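Local coordinates for uncharacterized protein (Bacteroides eggerthii DSM 20697, PDB 4ECO) that is of unknown function but, being built of leucine-rich repeats wound into a long curved solenoid, probably binds other proteins, at residues G85-G90 with R122-K127; V97-G102 with E230-A235; E274-N279 with K306-Y311; K388-P393 with I414-G419; R553-W558 with G574-R579. All blocks are in the same frame, centred on the assembly; numbering follows the deposited sequence.

Contact 1. Residues G85-G90 with R122-K127; sequences GLSLEG and RLFGPK
Just past strand 83-87 in the leucine-rich repeats, near the sodium site, Glu89 extends its carboxylate to two successive backbone amides of the loop 122-127. Its CG is anti to the carbonyl carbon (chi1 -79°) and the chain runs extended beyond it, which carries the carboxylate across to the loop. OE2 of Glu89 accepts from Leu123 N at 2.9 Å, and OE1 of Glu89 from Phe124 N at 3.0 Å, both donors on the syn side. OE1 takes a further bond on its anti side from Ser87 OG, 2.9 Å from it, while OE2 is shared with Ser114. Phe124 CB lies 3.7 Å from Ser87 OG, and the Phe124 ring meets Tyr212 edge-to-face. With an alanine in place of Glu89, the two loop amides and the Ser87 hydroxyl would probably lose their shared acceptor. Gly90 N bonds Glu117, which with Ser192 binds the sodium ion, and Ser87 OG also accepts from Glu89 N, closing an ST turn at the end of a repeat strand.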
# COMPACT_ATOMS: atom_id res chain seq x y z
N GLY A 85 -19.62 16.99 -16.03
CA GLY A 85 -19.34 15.89 -15.12
C GLY A 85 -20.59 15.19 -14.67
O GLY A 85 -21.63 15.82 -14.51
N LEU A 86 -20.51 13.89 -14.51
CA LEU A 86 -21.68 13.09 -14.13
C LEU A 86 -21.21 11.89 -13.32
O LEU A 86 -20.42 11.06 -13.80
CB LEU A 86 -22.46 12.66 -15.40
CG LEU A 86 -23.46 11.49 -15.33
CD1 LEU A 86 -24.45 11.68 -14.23
CD2 LEU A 86 -24.22 11.36 -16.63
N SER A 87 -21.71 11.81 -12.07
CA SER A 87 -21.34 10.71 -11.18
C SER A 87 -22.57 10.04 -10.59
O SER A 87 -23.43 10.69 -9.99
CB SER A 87 -20.43 11.20 -10.06
OG SER A 87 -20.12 10.14 -9.17
N LEU A 88 -22.65 8.71 -10.76
CA LEU A 88 -23.76 7.95 -10.20
C LEU A 88 -23.37 7.35 -8.89
O LEU A 88 -24.18 6.60 -8.31
CB LEU A 88 -24.19 6.84 -11.15
CG LEU A 88 -24.66 7.21 -12.52
CD1 LEU A 88 -24.90 5.97 -13.31
CD2 LEU A 88 -25.89 8.12 -12.47
N GLU A 89 -22.14 7.65 -8.41
CA GLU A 89 -21.60 7.11 -7.16
C GLU A 89 -22.61 7.20 -6.00
O GLU A 89 -23.18 8.27 -5.78
CB GLU A 89 -20.32 7.85 -6.75
CG GLU A 89 -19.06 7.45 -7.48
CD GLU A 89 -17.90 8.34 -7.09
OE1 GLU A 89 -18.05 9.59 -7.20
OE2 GLU A 89 -16.87 7.80 -6.64
N GLY A 90 -22.83 6.05 -5.34
CA GLY A 90 -23.70 5.91 -4.17
C GLY A 90 -25.20 5.96 -4.37
O GLY A 90 -25.95 5.75 -3.42
N ARG A 122 -17.00 9.76 -1.97
CA ARG A 122 -17.31 10.16 -3.34
C ARG A 122 -16.00 10.56 -3.99
O ARG A 122 -15.32 11.46 -3.48
CB ARG A 122 -18.34 11.29 -3.38
CG ARG A 122 -19.51 11.00 -4.31
CD ARG A 122 -20.48 12.18 -4.49
NE ARG A 122 -20.74 12.91 -3.25
CZ ARG A 122 -21.58 12.53 -2.29
NH1 ARG A 122 -22.23 11.38 -2.38
NH2 ARG A 122 -21.75 13.28 -1.21
N LEU A 123 -15.57 9.84 -5.03
CA LEU A 123 -14.28 10.18 -5.65
C LEU A 123 -14.46 11.32 -6.64
O LEU A 123 -13.52 12.09 -6.88
CB LEU A 123 -13.63 8.98 -6.33
CG LEU A 123 -13.50 7.71 -5.52
CD1 LEU A 123 -12.88 6.63 -6.36
CD2 LEU A 123 -12.68 7.93 -4.29
N PHE A 124 -15.66 11.45 -7.20
CA PHE A 124 -16.04 12.49 -8.15
C PHE A 124 -16.85 13.56 -7.45
O PHE A 124 -17.84 13.25 -6.77
CB PHE A 124 -16.82 11.91 -9.33
CG PHE A 124 -16.02 11.08 -10.31
CD1 PHE A 124 -15.36 9.94 -9.89
CD2 PHE A 124 -16.03 11.37 -11.66
CE1 PHE A 124 -14.64 9.17 -10.79
CE2 PHE A 124 -15.33 10.58 -12.57
CZ PHE A 124 -14.64 9.48 -12.13
N GLY A 125 -16.42 14.79 -7.62
CA GLY A 125 -17.04 15.96 -7.01
C GLY A 125 -16.11 17.15 -7.04
O GLY A 125 -14.98 17.04 -7.50
N PRO A 126 -16.55 18.32 -6.54
CA PRO A 126 -15.69 19.52 -6.58
C PRO A 126 -14.37 19.41 -5.79
O PRO A 126 -13.43 20.14 -6.10
CB PRO A 126 -16.57 20.60 -5.96
CG PRO A 126 -17.97 20.11 -6.17
CD PRO A 126 -17.88 18.63 -5.99
N LYS A 127 -14.28 18.51 -4.79
CA LYS A 127 -13.07 18.30 -3.98
C LYS A 127 -12.30 17.05 -4.46
O LYS A 127 -11.19 16.79 -3.98
CB LYS A 127 -13.39 18.18 -2.48
CG LYS A 127 -14.10 19.37 -1.82
CD LYS A 127 -13.26 20.66 -1.77
CE LYS A 127 -13.92 21.75 -0.92
NZ LYS A 127 -13.86 21.47 0.55

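Contact 2. Residues V97-G102 with E230-A235; sequences VPDAIG and ENSEYA
Ser232 OG, at the N-cap of helix 233-238, sits 3.1 Å from Asp99 OD2 and accepts from Ala235 N, also at 3.1 Å, in a nearly straight capping bond. Asn229 O is a further hydrogen-bond partner of the hydroxyl. Asp99 begins the 3-10 segment that leads on toward strand 109-111. Its carboxylate is gripped from several directions: OD2 also receives Asn229 N, and OD1 receives Glu228 N and Ser199 OG. Methyl CB of Ala235 lies 3.8 Å from Asp99 OD2. Beside these polar groups, Tyr234 turns its ring (chi1 -57°) so that one face lies flat over the next residue of the turn. Ala100 CA stands 3.5 Å from the ring centroid, only 7° off the normal, a CH-pi contact. The methyl Ala100 CB comes down on the same face, 3.5 Å from Tyr234 CE2, and the Tyr234 side chain also touches Glu37 of helix 27-41. With the amides of Glu228 and Asn229 and the hydroxyl of Ser199 turned to it, close to the N-terminal end of a helix, the Asp99 carboxylate is likely to be favoured in its ionised form.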
# COMPACT_ATOMS: atom_id res chain seq x y z
N VAL A 97 -27.46 1.76 -19.23
CA VAL A 97 -27.05 3.14 -19.56
C VAL A 97 -27.45 3.37 -21.02
O VAL A 97 -26.98 2.63 -21.89
CB VAL A 97 -25.56 3.41 -19.26
CG1 VAL A 97 -25.18 4.84 -19.63
CG2 VAL A 97 -25.26 3.15 -17.78
N PRO A 98 -28.43 4.27 -21.27
CA PRO A 98 -28.96 4.42 -22.63
C PRO A 98 -28.04 5.18 -23.56
O PRO A 98 -27.10 5.82 -23.11
CB PRO A 98 -30.28 5.17 -22.41
CG PRO A 98 -30.09 5.96 -21.18
CD PRO A 98 -29.09 5.21 -20.32
N ASP A 99 -28.35 5.14 -24.87
CA ASP A 99 -27.59 5.78 -25.94
C ASP A 99 -27.64 7.30 -25.82
O ASP A 99 -26.83 7.98 -26.46
CB ASP A 99 -28.14 5.34 -27.32
CG ASP A 99 -28.23 3.83 -27.46
OD1 ASP A 99 -27.22 3.14 -27.21
OD2 ASP A 99 -29.33 3.34 -27.74
N ALA A 100 -28.55 7.82 -24.98
CA ALA A 100 -28.73 9.24 -24.68
C ALA A 100 -27.45 9.87 -24.07
O ALA A 100 -27.25 11.08 -24.18
CB ALA A 100 -29.91 9.43 -23.72
N ILE A 101 -26.57 9.03 -23.48
CA ILE A 101 -25.32 9.43 -22.85
C ILE A 101 -24.44 10.20 -23.86
O ILE A 101 -23.81 11.19 -23.46
CB ILE A 101 -24.59 8.20 -22.20
CG1 ILE A 101 -23.41 8.59 -21.31
CG2 ILE A 101 -24.22 7.10 -23.19
CD1 ILE A 101 -23.75 8.68 -19.85
N GLY A 102 -24.49 9.80 -25.14
CA GLY A 102 -23.73 10.39 -26.25
C GLY A 102 -24.01 11.85 -26.56
O GLY A 102 -23.24 12.50 -27.26
N GLU A 230 -30.72 0.13 -30.49
CA GLU A 230 -30.35 0.57 -31.84
C GLU A 230 -31.48 1.34 -32.57
O GLU A 230 -31.19 2.01 -33.57
CB GLU A 230 -29.91 -0.61 -32.71
CG GLU A 230 -30.96 -1.70 -32.91
CD GLU A 230 -30.60 -2.73 -33.96
OE1 GLU A 230 -29.88 -2.38 -34.93
OE2 GLU A 230 -31.08 -3.88 -33.83
N ASN A 231 -32.74 1.30 -32.05
CA ASN A 231 -33.88 2.00 -32.66
C ASN A 231 -34.20 3.35 -31.97
O ASN A 231 -35.23 3.96 -32.29
CB ASN A 231 -35.11 1.11 -32.67
CG ASN A 231 -34.99 -0.06 -33.62
OD1 ASN A 231 -34.55 0.07 -34.78
ND2 ASN A 231 -35.37 -1.23 -33.13
N SER A 232 -33.31 3.83 -31.07
CA SER A 232 -33.47 5.12 -30.40
C SER A 232 -33.07 6.25 -31.33
O SER A 232 -32.30 6.04 -32.27
CB SER A 232 -32.63 5.17 -29.12
OG SER A 232 -31.24 5.15 -29.35
N GLU A 233 -33.57 7.47 -31.05
CA GLU A 233 -33.27 8.67 -31.85
C GLU A 233 -31.76 8.93 -31.87
O GLU A 233 -31.21 9.27 -32.92
CB GLU A 233 -34.04 9.90 -31.32
CG GLU A 233 -35.39 10.12 -32.00
CD GLU A 233 -36.10 11.44 -31.72
OE1 GLU A 233 -35.44 12.40 -31.26
OE2 GLU A 233 -37.32 11.52 -32.00
N TYR A 234 -31.11 8.70 -30.71
CA TYR A 234 -29.68 8.86 -30.50
C TYR A 234 -28.89 7.85 -31.34
O TYR A 234 -28.11 8.27 -32.20
CB TYR A 234 -29.32 8.73 -29.00
CG TYR A 234 -30.05 9.71 -28.11
CD1 TYR A 234 -29.61 11.03 -27.97
CD2 TYR A 234 -31.17 9.32 -27.38
CE1 TYR A 234 -30.28 11.94 -27.15
CE2 TYR A 234 -31.86 10.22 -26.57
CZ TYR A 234 -31.41 11.53 -26.45
OH TYR A 234 -32.08 12.40 -25.63
N ALA A 235 -29.14 6.52 -31.14
CA ALA A 235 -28.46 5.43 -31.86
C ALA A 235 -28.55 5.63 -33.35
O ALA A 235 -27.52 5.61 -34.02
CB ALA A 235 -29.04 4.08 -31.48

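Contact 3. Residues E274-N279 with K306-Y311; sequences EMQLIN and KIQIIY
Gln276 and Gln308 share the same first torsion, CG turned opposite the carbonyl carbon (chi1 -60° and -70°), and both run extended beyond it, which brings their amides one above the other on neighbouring turns of the leucine-rich-repeat solenoid. The two amide planes are 24° apart and stack, with Gln276 CD 3.5 Å from Gln308 OE1. Gln276 OE1 is taken by Arg142, while NE2 reaches Lys306 O through a water. The backbone oxygen of Gln276 accepts twice, from Gln308 N at 2.7 Å and from Ile309 N at 3.0 Å, and so starts the parallel pairing of strands 277-279 and 309-311. Ile278 then alternates in the usual parallel way, its N bonding Ile309 O and its O receiving Tyr311 N. Ile278 and Ile310 lie side by side, CG2 of the first 4.0 Å from CG1 of the second, and pack on helix 288-300, which links the two strands. On the other face stand Leu277, Asn279, Ile309 and Tyr311. Leu277 CD1 meets the edge of the Tyr311 ring at CE2, 4.0 Å away, while Tyr311 OH bonds Arg142 O. Nearer the start of the segments, Met275, present as selenomethionine, and Ile307 run alongside each other. At the very start, partly exposed, Glu274 OE1 and Lys306 NZ form a long salt bridge of 3.8 Å.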
# COMPACT_ATOMS: atom_id res chain seq x y z
N GLU A 274 -4.76 7.04 -25.38
CA GLU A 274 -3.96 7.79 -24.42
C GLU A 274 -4.20 7.44 -22.94
O GLU A 274 -3.83 8.24 -22.07
CB GLU A 274 -4.24 9.30 -24.62
CG GLU A 274 -3.74 9.88 -25.94
CD GLU A 274 -2.24 9.97 -26.11
OE1 GLU A 274 -1.51 9.97 -25.09
OE2 GLU A 274 -1.80 10.09 -27.28
N MSE A 275 -4.73 6.23 -22.63
CA MSE A 275 -4.99 5.83 -21.23
C MSE A 275 -3.67 5.75 -20.44
O MSE A 275 -2.70 5.19 -20.95
CB MSE A 275 -5.75 4.48 -21.19
CG MSE A 275 -6.06 3.99 -19.77
SE MSE A 275 -7.11 2.37 -19.78
CE MSE A 275 -5.95 1.21 -20.75
N GLN A 276 -3.64 6.35 -19.23
CA GLN A 276 -2.45 6.41 -18.36
C GLN A 276 -2.67 5.61 -17.08
O GLN A 276 -1.80 4.82 -16.72
CB GLN A 276 -2.08 7.87 -18.00
CG GLN A 276 -1.75 8.72 -19.23
CD GLN A 276 -1.28 10.11 -18.91
OE1 GLN A 276 -1.88 10.84 -18.12
NE2 GLN A 276 -0.27 10.55 -19.62
N LEU A 277 -3.81 5.81 -16.42
CA LEU A 277 -4.16 5.05 -15.21
C LEU A 277 -5.20 3.98 -15.56
O LEU A 277 -6.20 4.26 -16.25
CB LEU A 277 -4.68 6.01 -14.10
CG LEU A 277 -5.10 5.41 -12.74
CD1 LEU A 277 -4.94 6.43 -11.63
CD2 LEU A 277 -6.56 4.86 -12.77
N ILE A 278 -4.99 2.75 -15.07
CA ILE A 278 -5.94 1.67 -15.27
C ILE A 278 -6.12 0.94 -13.94
O ILE A 278 -5.17 0.39 -13.41
CB ILE A 278 -5.62 0.71 -16.44
CG1 ILE A 278 -6.75 -0.34 -16.59
CG2 ILE A 278 -4.22 0.08 -16.34
CD1 ILE A 278 -6.75 -1.15 -17.80
N ASN A 279 -7.34 0.97 -13.41
CA ASN A 279 -7.67 0.26 -12.19
C ASN A 279 -8.61 -0.89 -12.55
O ASN A 279 -9.75 -0.67 -12.94
CB ASN A 279 -8.28 1.22 -11.15
CG ASN A 279 -8.40 0.67 -9.76
OD1 ASN A 279 -8.69 -0.51 -9.54
ND2 ASN A 279 -8.17 1.51 -8.77
N LYS A 306 1.66 4.01 -23.30
CA LYS A 306 1.13 5.20 -22.63
C LYS A 306 0.81 4.99 -21.15
O LYS A 306 0.90 5.95 -20.39
CB LYS A 306 -0.14 5.73 -23.34
CG LYS A 306 0.05 6.16 -24.80
CD LYS A 306 0.87 7.43 -24.96
CE LYS A 306 1.06 7.82 -26.41
NZ LYS A 306 1.90 9.05 -26.56
N ILE A 307 0.42 3.76 -20.74
CA ILE A 307 0.01 3.42 -19.36
C ILE A 307 1.14 3.75 -18.38
O ILE A 307 2.30 3.45 -18.64
CB ILE A 307 -0.43 1.93 -19.29
CG1 ILE A 307 -1.73 1.72 -20.14
CG2 ILE A 307 -0.66 1.49 -17.84
CD1 ILE A 307 -2.09 0.31 -20.54
N GLN A 308 0.78 4.40 -17.28
CA GLN A 308 1.71 4.86 -16.24
C GLN A 308 1.42 4.23 -14.88
O GLN A 308 2.34 4.11 -14.07
CB GLN A 308 1.64 6.40 -16.12
CG GLN A 308 2.24 7.13 -17.32
CD GLN A 308 2.11 8.64 -17.31
OE1 GLN A 308 1.24 9.22 -16.68
NE2 GLN A 308 2.94 9.30 -18.11
N ILE A 309 0.13 3.90 -14.60
CA ILE A 309 -0.33 3.34 -13.31
C ILE A 309 -1.21 2.13 -13.56
O ILE A 309 -2.15 2.21 -14.33
CB ILE A 309 -1.08 4.40 -12.45
CG1 ILE A 309 -0.30 5.74 -12.36
CG2 ILE A 309 -1.44 3.85 -11.05
CD1 ILE A 309 -1.13 6.94 -12.01
N ILE A 310 -0.91 1.01 -12.88
CA ILE A 310 -1.70 -0.22 -12.94
C ILE A 310 -2.11 -0.64 -11.52
O ILE A 310 -1.25 -0.91 -10.68
CB ILE A 310 -0.95 -1.38 -13.68
CG1 ILE A 310 -0.58 -1.01 -15.14
CG2 ILE A 310 -1.78 -2.66 -13.63
CD1 ILE A 310 0.23 -2.04 -15.93
N TYR A 311 -3.41 -0.68 -11.26
CA TYR A 311 -3.96 -1.22 -10.02
C TYR A 311 -4.57 -2.56 -10.41
O TYR A 311 -5.60 -2.57 -11.10
CB TYR A 311 -4.97 -0.26 -9.33
CG TYR A 311 -4.41 1.07 -8.86
CD1 TYR A 311 -3.51 1.13 -7.80
CD2 TYR A 311 -4.84 2.27 -9.42
CE1 TYR A 311 -3.00 2.35 -7.35
CE2 TYR A 311 -4.38 3.49 -8.95
CZ TYR A 311 -3.46 3.53 -7.92
OH TYR A 311 -3.00 4.74 -7.44
O HOH W 1 0.57 8.64 -21.53

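Contact 4. Residues K388-P393 with I414-G419; sequences KLKYIP and IGSVDG
Val417 lies against the aliphatic stem of Lys390, its CG2 4.0 Å from Lys390 CG, where the loops following strands 381-383 and 404-408 of the leucine-rich-repeat solenoid stack. Lys390 bends at its second torsion (chi2 -53°), which leads its tip away from Val417 and back to its own segment. There NZ bonds Lys388 O at 3.0 Å and forms a salt bridge with Glu413, the residue just before Ile414. A methionine in place of Lys390 would probably leave Glu413 without its charged mate and Lys388 O without that donor. Deeper in, Ile414 and Ile392 cross at about a right angle, with Ile414 CD1 4.0 Å from Ile392 CG1. The backbones meet at Lys390 O: Ile414 CA makes a CA-H...O contact with it, and Gly415 N a weak hydrogen bond of 3.4 Å. Asparagine side chains hold both loops, as the consensus asparagine does in this family, Asn412 accepting from Leu389 N and Asn443 from Ile414 N. Tyr391 swings its ring end back toward Val417, OH 3.6 Å from Val417 CG1. A water lying in the ring plane at the tyrosine's edge, 2.7 Å from Tyr391 OH, donates to Val417 O.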
# COMPACT_ATOMS: atom_id res chain seq x y z
N LYS A 388 7.13 -16.22 -1.17
CA LYS A 388 7.98 -17.36 -0.91
C LYS A 388 9.40 -17.09 -1.41
O LYS A 388 10.03 -17.99 -1.94
CB LYS A 388 7.37 -18.61 -1.59
CG LYS A 388 6.02 -19.05 -1.03
CD LYS A 388 5.67 -20.50 -1.44
CE LYS A 388 6.29 -21.54 -0.53
NZ LYS A 388 5.90 -22.92 -0.92
N LEU A 389 9.91 -15.85 -1.26
CA LEU A 389 11.24 -15.45 -1.74
C LEU A 389 12.35 -16.17 -1.00
O LEU A 389 12.37 -16.14 0.23
CB LEU A 389 11.48 -13.94 -1.60
CG LEU A 389 10.70 -12.98 -2.49
CD1 LEU A 389 11.05 -11.55 -2.12
CD2 LEU A 389 10.97 -13.22 -3.97
N LYS A 390 13.30 -16.79 -1.74
CA LYS A 390 14.39 -17.50 -1.07
C LYS A 390 15.53 -16.55 -0.76
O LYS A 390 16.33 -16.83 0.15
CB LYS A 390 14.93 -18.72 -1.90
CG LYS A 390 13.91 -19.68 -2.52
CD LYS A 390 12.87 -20.23 -1.55
CE LYS A 390 11.70 -20.78 -2.34
NZ LYS A 390 10.49 -20.93 -1.49
N TYR A 391 15.65 -15.47 -1.53
CA TYR A 391 16.77 -14.53 -1.38
C TYR A 391 16.34 -13.08 -1.53
O TYR A 391 15.28 -12.81 -2.11
CB TYR A 391 17.84 -14.83 -2.47
CG TYR A 391 18.24 -16.28 -2.65
CD1 TYR A 391 19.06 -16.92 -1.72
CD2 TYR A 391 17.88 -16.98 -3.79
CE1 TYR A 391 19.48 -18.24 -1.90
CE2 TYR A 391 18.28 -18.31 -3.99
CZ TYR A 391 19.09 -18.94 -3.04
OH TYR A 391 19.48 -20.24 -3.26
N ILE A 392 17.19 -12.13 -1.06
CA ILE A 392 16.96 -10.70 -1.25
C ILE A 392 17.39 -10.38 -2.69
O ILE A 392 18.53 -10.69 -3.05
CB ILE A 392 17.67 -9.83 -0.18
CG1 ILE A 392 17.16 -10.17 1.25
CG2 ILE A 392 17.51 -8.33 -0.50
CD1 ILE A 392 18.12 -9.72 2.41
N PRO A 393 16.50 -9.82 -3.54
CA PRO A 393 16.85 -9.62 -4.96
C PRO A 393 17.86 -8.49 -5.19
O PRO A 393 17.67 -7.36 -4.73
CB PRO A 393 15.50 -9.29 -5.63
CG PRO A 393 14.66 -8.73 -4.52
CD PRO A 393 15.09 -9.45 -3.28
N ILE A 414 13.50 -16.23 3.12
CA ILE A 414 14.89 -15.76 2.96
C ILE A 414 15.76 -16.48 3.97
O ILE A 414 15.40 -16.54 5.15
CB ILE A 414 14.97 -14.21 3.06
CG1 ILE A 414 14.16 -13.56 1.88
CG2 ILE A 414 16.42 -13.72 3.09
CD1 ILE A 414 13.76 -12.15 2.07
N GLY A 415 16.84 -17.09 3.48
CA GLY A 415 17.80 -17.87 4.27
C GLY A 415 17.42 -19.34 4.41
O GLY A 415 18.12 -20.11 5.09
N SER A 416 16.30 -19.75 3.79
CA SER A 416 15.83 -21.12 3.88
C SER A 416 16.72 -22.07 3.09
O SER A 416 16.86 -23.24 3.48
CB SER A 416 14.39 -21.23 3.38
OG SER A 416 14.31 -20.94 2.00
N VAL A 417 17.28 -21.60 1.94
CA VAL A 417 18.09 -22.46 1.09
C VAL A 417 19.53 -22.36 1.54
O VAL A 417 20.19 -21.34 1.29
CB VAL A 417 17.92 -22.18 -0.44
CG1 VAL A 417 18.75 -23.14 -1.29
CG2 VAL A 417 16.45 -22.26 -0.85
N ASP A 418 20.00 -23.39 2.26
CA ASP A 418 21.34 -23.55 2.81
C ASP A 418 21.81 -22.30 3.61
O ASP A 418 23.02 -22.04 3.69
CB ASP A 418 22.36 -23.91 1.69
CG ASP A 418 23.76 -24.33 2.18
OD1 ASP A 418 23.86 -25.35 2.89
OD2 ASP A 418 24.74 -23.60 1.88
N GLY A 419 20.87 -21.57 4.22
CA GLY A 419 21.17 -20.38 5.02
C GLY A 419 21.72 -19.18 4.26
O GLY A 419 22.35 -18.31 4.85
O HOH W 2 17.60 -18.89 0.83
O HOH W 3 21.29 -20.93 -1.31

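Contact 5. Residues R553-W558 with G574-R579; sequences RTLREW and GSNDIR
Arg553 can be followed outward along the 574-579 backbone: its CB lies 4.0 Å from Asp577 CB, its CD rests 3.3 Å from Asn576 O, and its NH1 donates to that same oxygen at 2.7 Å. The chain is extended from CG to NE (chi2 -163°), and Asn576 O is met at the guanidinium edge, 5° out of its plane. Ser575 OG stands over one face of the group, offset to the rim, and shares Asp596 with Arg553 NH2, which forms a salt bridge to it. Leu555 O accepts from Asp577 N at 2.9 Å. Ile578 slips its CD1 alongside Leu555, 3.8 Å from Leu555 CG, while its CG2 touches the edge of Trp558. Asp577 OD2 holds Arg579 NH2 at 2.8 Å and has a long salt bridge of 4.0 Å to Arg556 NE; around this shared anion the two guanidinium groups lie close together. The Asn576 amide turns inward, its ND2 bonding Ile573 O and Ile543 O and its OD1 Gln546 N, the part the consensus asparagine plays in leucine-rich repeats. The contact thus stacks the loop leading from strand 540-542 to strand 570-572 on the loop that carries the chain on to strand 591-593.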
# COMPACT_ATOMS: atom_id res chain seq x y z
N ARG A 553 13.97 -20.53 31.89
CA ARG A 553 14.26 -19.10 31.94
C ARG A 553 15.76 -18.95 32.09
O ARG A 553 16.31 -19.19 33.18
CB ARG A 553 13.49 -18.42 33.07
CG ARG A 553 11.99 -18.52 32.93
CD ARG A 553 11.33 -17.51 33.82
NE ARG A 553 9.87 -17.54 33.68
CZ ARG A 553 9.06 -16.60 34.17
NH1 ARG A 553 9.55 -15.55 34.81
NH2 ARG A 553 7.75 -16.72 34.01
N THR A 554 16.42 -18.62 30.97
CA THR A 554 17.88 -18.52 30.86
C THR A 554 18.49 -17.27 31.51
O THR A 554 19.58 -17.40 32.06
CB THR A 554 18.32 -18.54 29.39
OG1 THR A 554 17.56 -17.59 28.64
CG2 THR A 554 18.20 -19.92 28.76
N LEU A 555 17.82 -16.09 31.46
CA LEU A 555 18.43 -14.86 31.98
C LEU A 555 18.16 -14.65 33.47
O LEU A 555 17.05 -14.31 33.89
CB LEU A 555 17.99 -13.63 31.20
CG LEU A 555 18.80 -12.35 31.42
CD1 LEU A 555 20.25 -12.51 30.97
CD2 LEU A 555 18.15 -11.18 30.72
N ARG A 556 19.24 -14.83 34.25
CA ARG A 556 19.25 -14.69 35.70
C ARG A 556 20.11 -13.48 36.13
O ARG A 556 19.96 -12.99 37.25
CB ARG A 556 19.76 -16.01 36.34
CG ARG A 556 18.81 -17.19 36.08
CD ARG A 556 19.39 -18.55 36.38
NE ARG A 556 19.39 -18.81 37.82
CZ ARG A 556 20.15 -19.72 38.42
NH1 ARG A 556 21.00 -20.45 37.70
NH2 ARG A 556 20.10 -19.88 39.73
N GLU A 557 20.95 -12.97 35.18
CA GLU A 557 21.92 -11.88 35.34
C GLU A 557 21.31 -10.48 35.05
O GLU A 557 20.85 -10.21 33.93
CB GLU A 557 23.13 -12.12 34.40
CG GLU A 557 24.25 -11.08 34.42
CD GLU A 557 25.25 -11.12 33.28
OE1 GLU A 557 25.28 -12.14 32.55
OE2 GLU A 557 26.01 -10.13 33.11
N TRP A 558 21.41 -9.58 36.04
CA TRP A 558 21.01 -8.18 35.88
C TRP A 558 22.18 -7.42 35.24
O TRP A 558 23.32 -7.62 35.68
CB TRP A 558 20.59 -7.56 37.22
CG TRP A 558 20.44 -6.06 37.17
CD1 TRP A 558 21.41 -5.12 37.41
CD2 TRP A 558 19.27 -5.32 36.78
NE1 TRP A 558 20.92 -3.86 37.19
CE2 TRP A 558 19.60 -3.95 36.83
CE3 TRP A 558 17.95 -5.69 36.43
CZ2 TRP A 558 18.66 -2.94 36.54
CZ3 TRP A 558 17.02 -4.69 36.17
CH2 TRP A 558 17.38 -3.34 36.21
N GLY A 574 11.33 -7.95 31.93
CA GLY A 574 10.29 -8.80 32.50
C GLY A 574 10.25 -10.22 31.96
O GLY A 574 10.79 -10.50 30.89
N SER A 575 9.60 -11.12 32.74
CA SER A 575 9.38 -12.54 32.45
C SER A 575 10.72 -13.25 32.22
O SER A 575 10.94 -13.91 31.20
CB SER A 575 8.42 -12.72 31.28
OG SER A 575 7.90 -14.04 31.23
N ASN A 576 11.63 -13.10 33.18
CA ASN A 576 12.94 -13.75 33.19
C ASN A 576 13.11 -14.38 34.57
O ASN A 576 12.10 -14.66 35.24
CB ASN A 576 14.07 -12.75 32.84
CG ASN A 576 14.17 -12.38 31.38
OD1 ASN A 576 14.42 -13.21 30.51
ND2 ASN A 576 14.06 -11.11 31.08
N ASP A 577 14.36 -14.54 35.03
CA ASP A 577 14.64 -15.06 36.35
C ASP A 577 15.73 -14.20 37.01
O ASP A 577 16.66 -14.73 37.63
CB ASP A 577 15.03 -16.54 36.28
CG ASP A 577 14.98 -17.28 37.60
OD1 ASP A 577 14.47 -16.70 38.60
OD2 ASP A 577 15.43 -18.45 37.63
N ILE A 578 15.58 -12.87 36.90
CA ILE A 578 16.53 -11.91 37.46
C ILE A 578 16.53 -12.08 38.98
O ILE A 578 15.48 -12.28 39.59
CB ILE A 578 16.25 -10.44 37.00
CG1 ILE A 578 16.19 -10.32 35.46
CG2 ILE A 578 17.26 -9.43 37.61
CD1 ILE A 578 17.40 -10.87 34.62
N ARG A 579 17.73 -12.06 39.56
CA ARG A 579 17.97 -12.25 40.98
C ARG A 579 18.32 -10.92 41.66
O ARG A 579 17.49 -10.02 41.67
CB ARG A 579 19.07 -13.30 41.21
CG ARG A 579 18.88 -14.62 40.47
CD ARG A 579 17.64 -15.36 40.89
NE ARG A 579 17.48 -16.60 40.14
CZ ARG A 579 17.03 -17.74 40.66
NH1 ARG A 579 16.68 -17.80 41.94
NH2 ARG A 579 16.92 -18.83 39.91
O HOH W 4 14.75 -15.68 31.37

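From the N terminus, contact 1 opens at 85-90 and contact 2 at 97-102; contact 1 closes first, at 122-127, and contact 2 only at 230-235, so the two cross. They also touch, through Leu86 CD2 and Ile101 CD1 at 4.2 Å, tying the early repeats, the sodium-site loop and helix 233-238 together. Contacts 3, 4 and 5 then follow in series, each closing a short loop between successive turns of the solenoid: 3 through paired strands around helix 288-300, 4 and 5 through the loops between strands. The arc is long: the centres of contacts 2 and 5 are about 79 Å apart, on opposite sides of the chain's centre.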